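Local atomic coordinates of phage tail sheath protein (Desulfitobacterium hafniense, PDB entry 3HXL), a protein that probably forms, in many copies, the contractile sheath around the tail tube of a myovirus-like phage or prophage. Residues A[119-124]-A[129-134]; A[143-148]-A[154-159]; A[422-425]-A[430-433]; A[326-331]-A[345-350]; A[57-60]-A[66-69]. One frame throughout, in Å; residues are numbered along the deposited sequence.

Contact 1: A[119-124]-A[129-134]; sequences LVIQEN and TKFDVS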
# COMPACT_ATOMS: atom_id res chain seq x y z
N LEU A 119 -20.01 23.15 -17.91
CA LEU A 119 -19.99 24.57 -17.58
C LEU A 119 -21.36 25.20 -17.81
O LEU A 119 -22.02 24.91 -18.81
CB LEU A 119 -18.95 25.29 -18.44
CG LEU A 119 -19.00 26.82 -18.40
CD1 LEU A 119 -18.53 27.31 -17.04
CD2 LEU A 119 -18.13 27.39 -19.50
N VAL A 120 -21.77 26.06 -16.88
CA VAL A 120 -23.04 26.76 -16.98
C VAL A 120 -22.79 28.24 -16.67
O VAL A 120 -22.25 28.58 -15.62
CB VAL A 120 -24.07 26.20 -15.97
CG1 VAL A 120 -25.36 27.03 -16.02
CG2 VAL A 120 -24.38 24.74 -16.31
N ILE A 121 -23.16 29.10 -17.62
CA ILE A 121 -22.99 30.55 -17.47
C ILE A 121 -24.33 31.23 -17.74
O ILE A 121 -24.84 31.22 -18.86
CB ILE A 121 -21.93 31.09 -18.47
CG1 ILE A 121 -20.59 30.40 -18.24
CG2 ILE A 121 -21.76 32.60 -18.29
CD1 ILE A 121 -19.52 30.79 -19.25
N GLN A 122 -24.90 31.81 -16.69
CA GLN A 122 -26.18 32.49 -16.79
C GLN A 122 -26.11 33.87 -16.17
O GLN A 122 -25.46 34.07 -15.13
CB GLN A 122 -27.26 31.65 -16.10
CG GLN A 122 -27.50 30.29 -16.75
CD GLN A 122 -28.32 30.39 -18.03
OE1 GLN A 122 -29.52 30.66 -17.99
NE2 GLN A 122 -27.67 30.17 -19.17
N GLU A 123 -26.77 34.83 -16.80
CA GLU A 123 -26.79 36.19 -16.30
C GLU A 123 -27.37 36.15 -14.89
O GLU A 123 -28.35 35.44 -14.64
CB GLU A 123 -27.65 37.07 -17.21
CG GLU A 123 -27.87 38.48 -16.71
CD GLU A 123 -28.80 39.26 -17.62
OE1 GLU A 123 -28.42 39.49 -18.80
OE2 GLU A 123 -29.89 39.65 -17.17
N ASN A 124 -26.76 36.89 -13.97
CA ASN A 124 -27.22 36.93 -12.59
C ASN A 124 -28.59 37.61 -12.54
O ASN A 124 -28.82 38.61 -13.21
CB ASN A 124 -26.20 37.70 -11.73
CG ASN A 124 -26.62 37.79 -10.28
OD1 ASN A 124 -27.48 38.59 -9.91
ND2 ASN A 124 -26.00 36.96 -9.44
N THR A 129 -25.60 42.84 -14.67
CA THR A 129 -24.26 43.16 -15.15
C THR A 129 -23.26 42.10 -14.71
O THR A 129 -22.06 42.22 -14.93
CB THR A 129 -23.76 44.52 -14.62
OG1 THR A 129 -23.42 44.39 -13.24
CG2 THR A 129 -24.84 45.58 -14.78
N LYS A 130 -23.77 41.05 -14.07
CA LYS A 130 -22.91 39.97 -13.59
C LYS A 130 -23.38 38.61 -14.10
O LYS A 130 -24.51 38.47 -14.55
CB LYS A 130 -22.89 39.97 -12.06
CG LYS A 130 -22.29 41.22 -11.46
CD LYS A 130 -22.35 41.18 -9.95
CE LYS A 130 -21.64 42.38 -9.34
NZ LYS A 130 -20.21 42.41 -9.76
N PHE A 131 -22.50 37.62 -14.04
CA PHE A 131 -22.84 36.29 -14.50
C PHE A 131 -22.61 35.27 -13.40
O PHE A 131 -21.74 35.44 -12.56
CB PHE A 131 -21.99 35.88 -15.71
CG PHE A 131 -22.11 36.80 -16.89
CD1 PHE A 131 -21.49 38.04 -16.90
CD2 PHE A 131 -22.84 36.40 -18.02
CE1 PHE A 131 -21.58 38.88 -18.01
CE2 PHE A 131 -22.93 37.24 -19.13
CZ PHE A 131 -22.30 38.47 -19.13
N ASP A 132 -23.42 34.21 -13.40
CA ASP A 132 -23.26 33.15 -12.43
C ASP A 132 -22.59 31.99 -13.17
O ASP A 132 -23.23 31.33 -13.99
CB ASP A 132 -24.61 32.70 -11.87
CG ASP A 132 -25.23 33.73 -10.93
OD1 ASP A 132 -24.49 34.29 -10.10
OD2 ASP A 132 -26.45 33.96 -11.02
N VAL A 133 -21.31 31.77 -12.89
CA VAL A 133 -20.57 30.70 -13.54
C VAL A 133 -20.54 29.49 -12.61
O VAL A 133 -19.89 29.51 -11.56
CB VAL A 133 -19.13 31.13 -13.88
CG1 VAL A 133 -18.42 30.02 -14.65
CG2 VAL A 133 -19.15 32.41 -14.69
N SER A 134 -21.24 28.44 -13.01
CA SER A 134 -21.30 27.24 -12.20
C SER A 134 -20.59 26.06 -12.85
O SER A 134 -20.59 25.91 -14.08
CB SER A 134 -22.76 26.89 -11.90
OG SER A 134 -23.37 27.92 -11.15
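Asn124 and Asp132 meet by their polar ends near the turn of a beta hairpin, whose strands 117-123 and 131-137 are adjacent in the antiparallel sheet of the tail sheath beta-sandwich domain. The short strand axes run at 165° to each other and come within 4.5 Å. Val120 with Ser134 and Gln122 with Asp132 are hydrogen-bonded pairs, the latter closed by Asp132 N to Gln122 O at 2.7 Å; Ile121 with Val133 and Glu123 with Phe131 are non-hydrogen-bonded pairs. One further backbone bond, Asn124 N to Lys130 O, continues the ladder into the loop.

On the face of Ile121 and Val133 the contact is apolar. Leu119 reaches to the partner strand with CD1, which lies 3.6 Å from Val133 CG1, while Ile121 CG1 comes near the same methyl. The other branch, Ile121 CG2, is anti to the backbone N and approaches the Phe131 ring obliquely, 4.0 Å from CD2. Leu103 and Val105 of strand 103-107 cover Leu119 from outside the hairpin.

The face of Val120, Gln122, Asp132 and Ser134 is more polar. Val120 CB stands 4.3 Å from Ser134 CB. Ser134 OG bonds to Glu141. Asp132 directs its carboxylate to the turn because CG is anti to the carbonyl carbon (chi1 -72°). Its OD1 also accepts from Thr146 OG1 on the next strand, and Asn124 OD1 is taken by Asp127 N. The Asn124 amide is rotated 58° from the Asp132 carboxylate, and Asn124 ND2 donates to Asp132 OD1 at 3.1 Å on the syn side of the carboxylate, tilted from its plane.

Contact 2: A[143-148]-A[154-159]; sequences DKQTVS and AANDWV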
# COMPACT_ATOMS: atom_id res chain seq x y z
N ASP A 143 -19.67 24.12 -7.60
CA ASP A 143 -19.07 25.44 -7.46
C ASP A 143 -19.89 26.47 -8.22
O ASP A 143 -20.46 26.18 -9.27
CB ASP A 143 -17.62 25.46 -7.97
CG ASP A 143 -16.91 26.79 -7.68
OD1 ASP A 143 -16.86 27.20 -6.50
OD2 ASP A 143 -16.39 27.42 -8.63
N LYS A 144 -19.96 27.68 -7.66
CA LYS A 144 -20.70 28.77 -8.28
C LYS A 144 -20.01 30.08 -7.95
O LYS A 144 -19.79 30.41 -6.78
CB LYS A 144 -22.15 28.80 -7.79
CG LYS A 144 -23.03 29.82 -8.51
CD LYS A 144 -24.53 29.57 -8.28
CE LYS A 144 -24.95 29.84 -6.85
NZ LYS A 144 -24.88 31.29 -6.50
N GLN A 145 -19.64 30.82 -8.99
CA GLN A 145 -18.97 32.10 -8.82
C GLN A 145 -19.70 33.19 -9.60
O GLN A 145 -20.01 33.03 -10.78
CB GLN A 145 -17.53 32.00 -9.32
CG GLN A 145 -16.65 31.05 -8.51
CD GLN A 145 -15.24 30.97 -9.05
OE1 GLN A 145 -14.60 31.99 -9.32
NE2 GLN A 145 -14.73 29.74 -9.20
N THR A 146 -19.99 34.30 -8.92
CA THR A 146 -20.67 35.42 -9.55
C THR A 146 -19.61 36.46 -9.87
O THR A 146 -18.98 37.01 -8.96
CB THR A 146 -21.72 36.04 -8.61
OG1 THR A 146 -22.70 35.05 -8.27
CG2 THR A 146 -22.43 37.21 -9.30
N VAL A 147 -19.39 36.70 -11.15
CA VAL A 147 -18.37 37.65 -11.56
C VAL A 147 -18.86 38.60 -12.65
O VAL A 147 -19.95 38.43 -13.19
CB VAL A 147 -17.13 36.92 -12.08
CG1 VAL A 147 -16.52 36.07 -10.97
CG2 VAL A 147 -17.51 36.03 -13.26
N SER A 148 -18.04 39.60 -12.95
CA SER A 148 -18.37 40.58 -13.98
C SER A 148 -17.79 40.12 -15.32
O SER A 148 -18.41 40.30 -16.36
CB SER A 148 -17.77 41.94 -13.62
OG SER A 148 -18.30 42.43 -12.40
N ALA A 154 -11.97 32.45 -10.53
CA ALA A 154 -10.88 31.82 -9.79
C ALA A 154 -10.99 30.31 -9.99
O ALA A 154 -12.09 29.76 -10.00
CB ALA A 154 -10.99 32.16 -8.31
N ALA A 155 -9.86 29.64 -10.17
CA ALA A 155 -9.88 28.20 -10.37
C ALA A 155 -10.53 27.51 -9.17
O ALA A 155 -10.53 28.05 -8.06
CB ALA A 155 -8.46 27.68 -10.55
N ASN A 156 -11.12 26.34 -9.40
CA ASN A 156 -11.74 25.58 -8.32
C ASN A 156 -11.10 24.20 -8.26
O ASN A 156 -10.09 23.96 -8.92
CB ASN A 156 -13.26 25.48 -8.51
CG ASN A 156 -13.65 24.93 -9.87
OD1 ASN A 156 -13.21 23.85 -10.27
ND2 ASN A 156 -14.51 25.66 -10.57
N ASP A 157 -11.67 23.29 -7.48
CA ASP A 157 -11.09 21.96 -7.36
C ASP A 157 -11.31 21.08 -8.60
O ASP A 157 -10.79 19.97 -8.67
CB ASP A 157 -11.62 21.23 -6.13
CG ASP A 157 -11.41 22.01 -4.84
OD1 ASP A 157 -10.35 22.65 -4.69
OD2 ASP A 157 -12.31 21.97 -3.97
N TRP A 158 -12.06 21.59 -9.57
CA TRP A 158 -12.34 20.80 -10.77
C TRP A 158 -11.79 21.33 -12.08
O TRP A 158 -11.39 20.55 -12.94
CB TRP A 158 -13.84 20.61 -10.91
CG TRP A 158 -14.43 19.78 -9.84
CD1 TRP A 158 -14.97 20.22 -8.66
CD2 TRP A 158 -14.53 18.36 -9.83
NE1 TRP A 158 -15.41 19.15 -7.92
CE2 TRP A 158 -15.16 17.99 -8.61
CE3 TRP A 158 -14.16 17.35 -10.73
CZ2 TRP A 158 -15.42 16.66 -8.27
CZ3 TRP A 158 -14.42 16.03 -10.39
CH2 TRP A 158 -15.04 15.70 -9.18
N VAL A 159 -11.79 22.65 -12.25
CA VAL A 159 -11.31 23.23 -13.50
C VAL A 159 -10.49 24.50 -13.34
O VAL A 159 -10.47 25.14 -12.28
CB VAL A 159 -12.47 23.56 -14.46
CG1 VAL A 159 -13.28 22.31 -14.75
CG2 VAL A 159 -13.36 24.64 -13.85
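Gln145 treats Ala154 much as a neighbouring strand would: its side-chain amide bonds to both the backbone N and the backbone O of that one residue. Ala154 N donates to Gln145 OE1 at 2.9 Å, in the carbonyl plane and on a lone pair. In return Gln145 NE2 gives a nearly straight bond (168°) to Ala154 O at 2.8 Å, with that oxygen only 4° out of the amide plane. Reach explains the match, since the two CA atoms are 8.2 Å apart and the Gln145 chain is extended beyond CG (chi2 179°).

The remaining N-H of NE2 goes to Asp143 OD2 at 2.9 Å, two residues back on the same strand, along the syn lone pair. Both hydrogens of NE2 are thereby used and the amide is fixed in rotation. Asp143 OD2 has a second donor, Asn156 ND2 at 3.2 Å, which arrives from above the carboxylate plane. Asn156 sends a weak bond from the same nitrogen to Thr135.

Asn156 CG sits between its own backbone N and carbonyl carbon, and from there OD1 accepts from Trp158 N at 2.6 Å and from Val159 N. These two bonds make an Asx turn and an Asx motif, folding the loop just ahead of strand 159-162. The whole is a side-chain network on the surface of the beta-sandwich domain, joining its edge strand 140-147 to the connection that follows, with an Asx turn at its far end.

Contact 3: A[422-425]-A[430-433]; sequences AWPV and KIYV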
# COMPACT_ATOMS: atom_id res chain seq x y z
N ALA A 422 15.30 -17.35 17.65
CA ALA A 422 13.92 -16.90 17.76
C ALA A 422 13.04 -18.05 17.31
O ALA A 422 13.29 -18.68 16.29
CB ALA A 422 13.70 -15.69 16.88
N TRP A 423 12.00 -18.33 18.09
CA TRP A 423 11.09 -19.41 17.77
C TRP A 423 9.70 -18.85 17.48
O TRP A 423 8.94 -18.56 18.41
CB TRP A 423 11.01 -20.39 18.95
CG TRP A 423 10.88 -21.81 18.54
CD1 TRP A 423 10.10 -22.30 17.53
CD2 TRP A 423 11.51 -22.94 19.15
NE1 TRP A 423 10.22 -23.67 17.47
CE2 TRP A 423 11.08 -24.09 18.45
CE3 TRP A 423 12.41 -23.09 20.22
CZ2 TRP A 423 11.50 -25.37 18.79
CZ3 TRP A 423 12.83 -24.37 20.55
CH2 TRP A 423 12.38 -25.50 19.84
N PRO A 424 9.35 -18.68 16.20
CA PRO A 424 8.03 -18.15 15.83
C PRO A 424 6.94 -19.09 16.34
O PRO A 424 7.11 -20.31 16.29
CB PRO A 424 8.08 -18.11 14.31
CG PRO A 424 9.53 -17.89 14.02
CD PRO A 424 10.20 -18.83 15.00
N VAL A 425 5.84 -18.53 16.82
CA VAL A 425 4.74 -19.35 17.33
C VAL A 425 4.24 -20.37 16.32
O VAL A 425 3.92 -21.51 16.67
CB VAL A 425 3.56 -18.48 17.77
CG1 VAL A 425 3.91 -17.74 19.04
CG2 VAL A 425 3.20 -17.50 16.66
N LYS A 430 13.35 -23.64 15.62
CA LYS A 430 13.97 -22.37 15.98
C LYS A 430 14.63 -21.73 14.76
O LYS A 430 15.04 -22.42 13.83
CB LYS A 430 15.05 -22.57 17.05
CG LYS A 430 14.81 -23.75 17.98
CD LYS A 430 15.86 -23.84 19.08
CE LYS A 430 17.27 -24.05 18.53
NZ LYS A 430 18.27 -24.16 19.63
N ILE A 431 14.73 -20.40 14.77
CA ILE A 431 15.36 -19.69 13.67
C ILE A 431 16.59 -18.94 14.18
O ILE A 431 16.53 -18.25 15.19
CB ILE A 431 14.38 -18.70 13.00
CG1 ILE A 431 13.25 -19.48 12.32
CG2 ILE A 431 15.13 -17.83 11.99
CD1 ILE A 431 12.18 -18.61 11.71
N TYR A 432 17.70 -19.10 13.47
CA TYR A 432 18.96 -18.45 13.80
C TYR A 432 18.96 -17.03 13.25
O TYR A 432 18.65 -16.81 12.09
CB TYR A 432 20.13 -19.25 13.21
CG TYR A 432 21.47 -18.56 13.31
CD1 TYR A 432 22.10 -18.38 14.54
CD2 TYR A 432 22.12 -18.10 12.16
CE1 TYR A 432 23.34 -17.74 14.62
CE2 TYR A 432 23.36 -17.46 12.23
CZ TYR A 432 23.96 -17.28 13.47
OH TYR A 432 25.18 -16.65 13.53
N VAL A 433 19.32 -16.08 14.11
CA VAL A 433 19.36 -14.67 13.73
C VAL A 433 20.77 -14.15 13.95
O VAL A 433 21.29 -14.19 15.06
CB VAL A 433 18.38 -13.84 14.58
CG1 VAL A 433 18.44 -12.37 14.17
CG2 VAL A 433 16.98 -14.38 14.44
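Lys430 lays its aliphatic chain over one face of the Trp423 indole, and this CH-pi contact is the dense part of the turn between strands 415-422 and 431-438. Lys430 CG stands 3.3 Å from the centroid of the six-membered ring of Trp423 and 12° off the ring normal. CD continues above the rim, 3.4 Å from Trp423 CZ3. The ring also overlies the lysine backbone: Trp423 NE1 is 3.6 Å from Lys430 N, a packing distance. Neither first torsion is a relaxed one, with chi1 at -144° for Trp423 and -29° for Lys430.

Beside this CH-pi contact, Ala422 and Ile431 form an antiparallel hydrogen-bonded pair joining 422-425 to strand 431-438 of the three-stranded sheet. Its bonds run from Ala422 N to Ile431 O at 2.9 Å and from Ile431 N to Ala422 O at 2.7 Å.

On the buried face, where Ala422 and Ile431 point, Ile431 CD1 touches Pro424 CG at 3.6 Å, the two side chains crossing at about a right angle. Val346 and Leu350 of helix 344-364 cover Ile431. Farther along, the fit is looser: Ala422 CB and Val433 CG2 are 4.3 Å apart.

The lysine side is the solvent side. Lys430 is exposed, bent at chi3, and its end leads away from Trp423. The ammonium group instead has a cation-pi partner in Tyr421, while Trp423 has one in Lys397. The chemistry thus divides the lysine: its methylenes cover one face of the indole, and its charge is turned to the Tyr421 ring on the exposed side.

Contact 4: A[326-331]-A[345-350]; sequences DINTLT and RVIRVL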
# COMPACT_ATOMS: atom_id res chain seq x y z
N ASP A 326 -2.27 -18.68 4.70
CA ASP A 326 -1.60 -17.39 4.58
C ASP A 326 -0.13 -17.68 4.24
O ASP A 326 0.74 -17.63 5.12
CB ASP A 326 -1.73 -16.65 5.92
CG ASP A 326 -1.13 -15.25 5.89
OD1 ASP A 326 -0.80 -14.74 4.79
OD2 ASP A 326 -1.01 -14.65 6.99
N ILE A 327 0.13 -17.98 2.98
CA ILE A 327 1.48 -18.30 2.54
C ILE A 327 1.96 -17.46 1.37
O ILE A 327 1.16 -16.87 0.64
CB ILE A 327 1.59 -19.78 2.12
CG1 ILE A 327 0.60 -20.07 0.98
CG2 ILE A 327 1.34 -20.68 3.31
CD1 ILE A 327 0.78 -21.45 0.34
N ASN A 328 3.28 -17.42 1.20
CA ASN A 328 3.90 -16.69 0.10
C ASN A 328 4.33 -17.74 -0.94
O ASN A 328 4.08 -18.93 -0.76
CB ASN A 328 5.08 -15.83 0.59
CG ASN A 328 6.11 -16.63 1.36
OD1 ASN A 328 6.74 -17.55 0.83
ND2 ASN A 328 6.30 -16.27 2.63
N THR A 329 4.97 -17.30 -2.01
CA THR A 329 5.37 -18.21 -3.09
C THR A 329 6.57 -19.12 -2.87
O THR A 329 6.88 -19.94 -3.74
CB THR A 329 5.64 -17.45 -4.38
OG1 THR A 329 6.74 -16.56 -4.18
CG2 THR A 329 4.42 -16.65 -4.80
N LEU A 330 7.28 -18.97 -1.76
CA LEU A 330 8.45 -19.82 -1.53
C LEU A 330 8.12 -21.30 -1.45
O LEU A 330 7.37 -21.73 -0.56
CB LEU A 330 9.18 -19.40 -0.25
CG LEU A 330 10.41 -20.26 0.06
CD1 LEU A 330 11.50 -20.02 -1.01
CD2 LEU A 330 10.95 -19.87 1.43
N THR A 331 8.66 -22.09 -2.38
CA THR A 331 8.45 -23.53 -2.39
C THR A 331 9.75 -24.33 -2.42
O THR A 331 9.76 -25.49 -2.04
CB THR A 331 7.58 -24.01 -3.59
OG1 THR A 331 8.22 -23.64 -4.82
CG2 THR A 331 6.19 -23.39 -3.53
N ARG A 345 3.12 -14.99 8.46
CA ARG A 345 3.27 -14.51 9.84
C ARG A 345 4.74 -14.66 10.25
O ARG A 345 5.27 -13.83 10.98
CB ARG A 345 2.38 -15.30 10.81
CG ARG A 345 2.73 -15.00 12.27
CD ARG A 345 1.64 -15.43 13.23
NE ARG A 345 1.24 -16.81 13.04
CZ ARG A 345 0.32 -17.43 13.77
NH1 ARG A 345 -0.30 -16.78 14.75
NH2 ARG A 345 0.01 -18.70 13.51
N VAL A 346 5.39 -15.73 9.79
CA VAL A 346 6.80 -15.92 10.12
C VAL A 346 7.58 -14.76 9.50
O VAL A 346 8.45 -14.17 10.13
CB VAL A 346 7.33 -17.27 9.58
CG1 VAL A 346 8.86 -17.33 9.69
CG2 VAL A 346 6.71 -18.41 10.38
N ILE A 347 7.25 -14.43 8.25
CA ILE A 347 7.91 -13.33 7.58
C ILE A 347 7.69 -12.01 8.33
O ILE A 347 8.60 -11.19 8.45
CB ILE A 347 7.42 -13.19 6.12
CG1 ILE A 347 7.81 -14.44 5.32
CG2 ILE A 347 8.04 -11.95 5.46
CD1 ILE A 347 9.29 -14.79 5.38
N ARG A 348 6.48 -11.80 8.85
CA ARG A 348 6.20 -10.57 9.60
C ARG A 348 7.06 -10.47 10.85
O ARG A 348 7.59 -9.40 11.16
CB ARG A 348 4.72 -10.47 10.00
CG ARG A 348 3.78 -10.07 8.86
CD ARG A 348 2.34 -9.80 9.37
NE ARG A 348 1.50 -11.00 9.49
CZ ARG A 348 0.99 -11.66 8.46
NH1 ARG A 348 1.22 -11.26 7.21
NH2 ARG A 348 0.21 -12.71 8.67
N VAL A 349 7.22 -11.57 11.58
CA VAL A 349 8.03 -11.49 12.79
C VAL A 349 9.51 -11.28 12.46
O VAL A 349 10.19 -10.48 13.12
CB VAL A 349 7.86 -12.73 13.69
CG1 VAL A 349 8.13 -13.99 12.91
CG2 VAL A 349 8.79 -12.62 14.89
N LEU A 350 10.00 -11.96 11.43
CA LEU A 350 11.39 -11.81 11.03
C LEU A 350 11.66 -10.44 10.41
O LEU A 350 12.70 -9.83 10.68
CB LEU A 350 11.79 -12.92 10.06
CG LEU A 350 11.72 -14.35 10.62
CD1 LEU A 350 12.32 -15.31 9.61
CD2 LEU A 350 12.49 -14.43 11.95
O HOH W 1 -0.20 -12.16 5.06
O HOH W 2 0.98 -16.80 8.19
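The Arg348 guanidinium and the Asp326 carboxylate lie nearly coplanar, 16° apart, and meet edge on. Arg348 NH2 donates to Asp326 OD2 at 2.8 Å, with the oxygen 4° out of the guanidinium plane. Over one face of the guanidinium is Arg345 CA, 3.5 Å above the plane and toward the rim, so the group folds back against its own helix. At the edge, water 1 takes a bond from Arg348 NH1 and gives one to Asp326 OD1 at 2.7 Å, a water-mediated link beside the salt bridge.

Arg348 reaches this position through a bend at chi3 (-84°). NH2 also donates to Glu281 O, while Asp326 OD2 accepts from Leu283 N and OD1 from Asn344 ND2. NH2 and OD2 thus each have a backbone partner besides each other, and the buried charges are probably stabilised. Water 2 accepts from Arg345 N at 2.8 Å and donates to Asp326 O, joining helix start to loop.

Asn328 brings ND2 to Ile347 CG1 at 3.6 Å, at about a right angle; that nitrogen donates to Phe341 O. Asn328 OD1 accepts from Leu330 N, closing an Asx turn.

The salt bridge links the subtilisin-like and C-terminal parts of the sheath protein. The loop 326-331 follows strand 320-323 beside the first turns of helix 344-364, with Asn328 against strand 246-255, and Gln232 of strand 232-236 touches both Asn328 and Ile347.

Contact 5: A[57-60]-A[66-69]; sequences DDVF and SIMD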
# COMPACT_ATOMS: atom_id res chain seq x y z
N ASP A 57 -10.31 8.46 5.37
CA ASP A 57 -10.18 9.76 4.72
C ASP A 57 -11.19 9.95 3.59
O ASP A 57 -11.58 8.99 2.93
CB ASP A 57 -8.78 9.95 4.12
CG ASP A 57 -7.74 10.34 5.15
OD1 ASP A 57 -8.10 10.63 6.31
OD2 ASP A 57 -6.54 10.37 4.78
N ASP A 58 -11.59 11.19 3.38
CA ASP A 58 -12.50 11.52 2.30
C ASP A 58 -11.57 11.61 1.09
O ASP A 58 -10.61 12.38 1.10
CB ASP A 58 -13.18 12.87 2.56
CG ASP A 58 -14.10 13.29 1.43
OD1 ASP A 58 -14.45 12.45 0.57
OD2 ASP A 58 -14.50 14.48 1.40
N VAL A 59 -11.84 10.81 0.07
CA VAL A 59 -10.99 10.79 -1.12
C VAL A 59 -11.56 11.59 -2.29
O VAL A 59 -10.95 11.66 -3.35
CB VAL A 59 -10.75 9.36 -1.61
CG1 VAL A 59 -10.01 8.56 -0.55
CG2 VAL A 59 -12.07 8.69 -1.94
N PHE A 60 -12.74 12.17 -2.09
CA PHE A 60 -13.38 12.94 -3.15
C PHE A 60 -12.52 14.11 -3.62
O PHE A 60 -12.33 14.32 -4.82
CB PHE A 60 -14.75 13.44 -2.68
CG PHE A 60 -15.61 13.98 -3.78
CD1 PHE A 60 -16.09 13.15 -4.79
CD2 PHE A 60 -15.97 15.32 -3.80
CE1 PHE A 60 -16.91 13.64 -5.80
CE2 PHE A 60 -16.79 15.83 -4.80
CZ PHE A 60 -17.26 14.99 -5.81
N SER A 66 -15.99 9.25 -5.28
CA SER A 66 -16.36 8.87 -3.92
C SER A 66 -15.73 7.50 -3.65
O SER A 66 -15.48 6.74 -4.58
CB SER A 66 -17.89 8.75 -3.80
OG SER A 66 -18.25 8.16 -2.57
N ILE A 67 -15.47 7.20 -2.38
CA ILE A 67 -14.86 5.93 -2.01
C ILE A 67 -15.73 4.77 -2.49
O ILE A 67 -15.26 3.65 -2.66
CB ILE A 67 -14.67 5.83 -0.47
CG1 ILE A 67 -13.89 4.57 -0.11
CG2 ILE A 67 -16.02 5.83 0.22
CD1 ILE A 67 -12.42 4.62 -0.48
N MSE A 68 -17.01 5.05 -2.75
CA MSE A 68 -17.90 4.00 -3.20
C MSE A 68 -18.12 3.93 -4.69
O MSE A 68 -18.76 3.00 -5.18
CB MSE A 68 -19.24 4.11 -2.50
CG MSE A 68 -19.15 3.69 -1.06
SE MSE A 68 -20.58 4.42 -0.10
CE MSE A 68 -19.94 6.24 -0.07
N ASP A 69 -17.61 4.91 -5.42
CA ASP A 69 -17.75 4.86 -6.87
C ASP A 69 -16.90 3.68 -7.33
O ASP A 69 -15.77 3.49 -6.86
CB ASP A 69 -17.27 6.16 -7.52
CG ASP A 69 -18.26 7.31 -7.33
OD1 ASP A 69 -19.48 7.09 -7.45
OD2 ASP A 69 -17.81 8.45 -7.09
O HOH W 3 -15.20 9.27 -0.50
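Val59 packs against the backbone of Ser66 and Ile67 in a small, mainly apolar contact that brings together the segments before and after the short helix 60-63, of which Phe60 is the first residue. No direct hydrogen bond crosses it, and the two segments bury 159 Å² in all. The touching is done by one branch of the valine: Val59 CG2 lies 3.7 Å from Ile67 N and 4.1 Å from Ile67 CB. With CG1 beside the backbone N (chi1 -63°), CG2 falls between N and the carbonyl carbon, directed at the other segment.

Both segments lie in the Gp18 domain III N-terminal region, and each has its own local motif. Asp58 OD1 accepts from Phe60 N, a capping bond at the entrance to helix 60-63, met from well above the carboxylate plane. Ser66 to Asp69 form a type I beta turn, with Asp69 N bonded to Ser66 O at 2.9 Å. Between the two motifs lies water 3, which accepts from Ile67 N at 2.8 Å and gives a weak bond to Asp58 OD1.

Phe60 takes the flank. Its ring meets Ser66 N edge on, with CD1 at 3.9 Å and the nitrogen near the ring plane. That same N-H is used elsewhere, donating to Asp69 OD2 at 2.7 Å.

From the N terminus, contact 5 closes the short loop through helix 60-63, contact 1 the hairpin of strands 117-123 and 131-137, and contact 2 the connection after strand 140-147. Contact 4 bridges the segment leading into helix 344-364, and contact 3 the final turn before strand 431-438. All follow in series; none encloses or crosses another. Contacts 1 and 2 share the beta-sandwich domain, where Val133 N meets Gln145 O. Trp158 CZ2 of contact 2, 3.5 Å from Phe60 CZ of contact 5, joins it to the Gp18 domain III N-terminal region. Contacts 3 and 4 meet at the C-terminal domain through Val425 and Arg345. The centres of contacts 2 and 3 are about 61 Å apart, as are those of contacts 1 and 4.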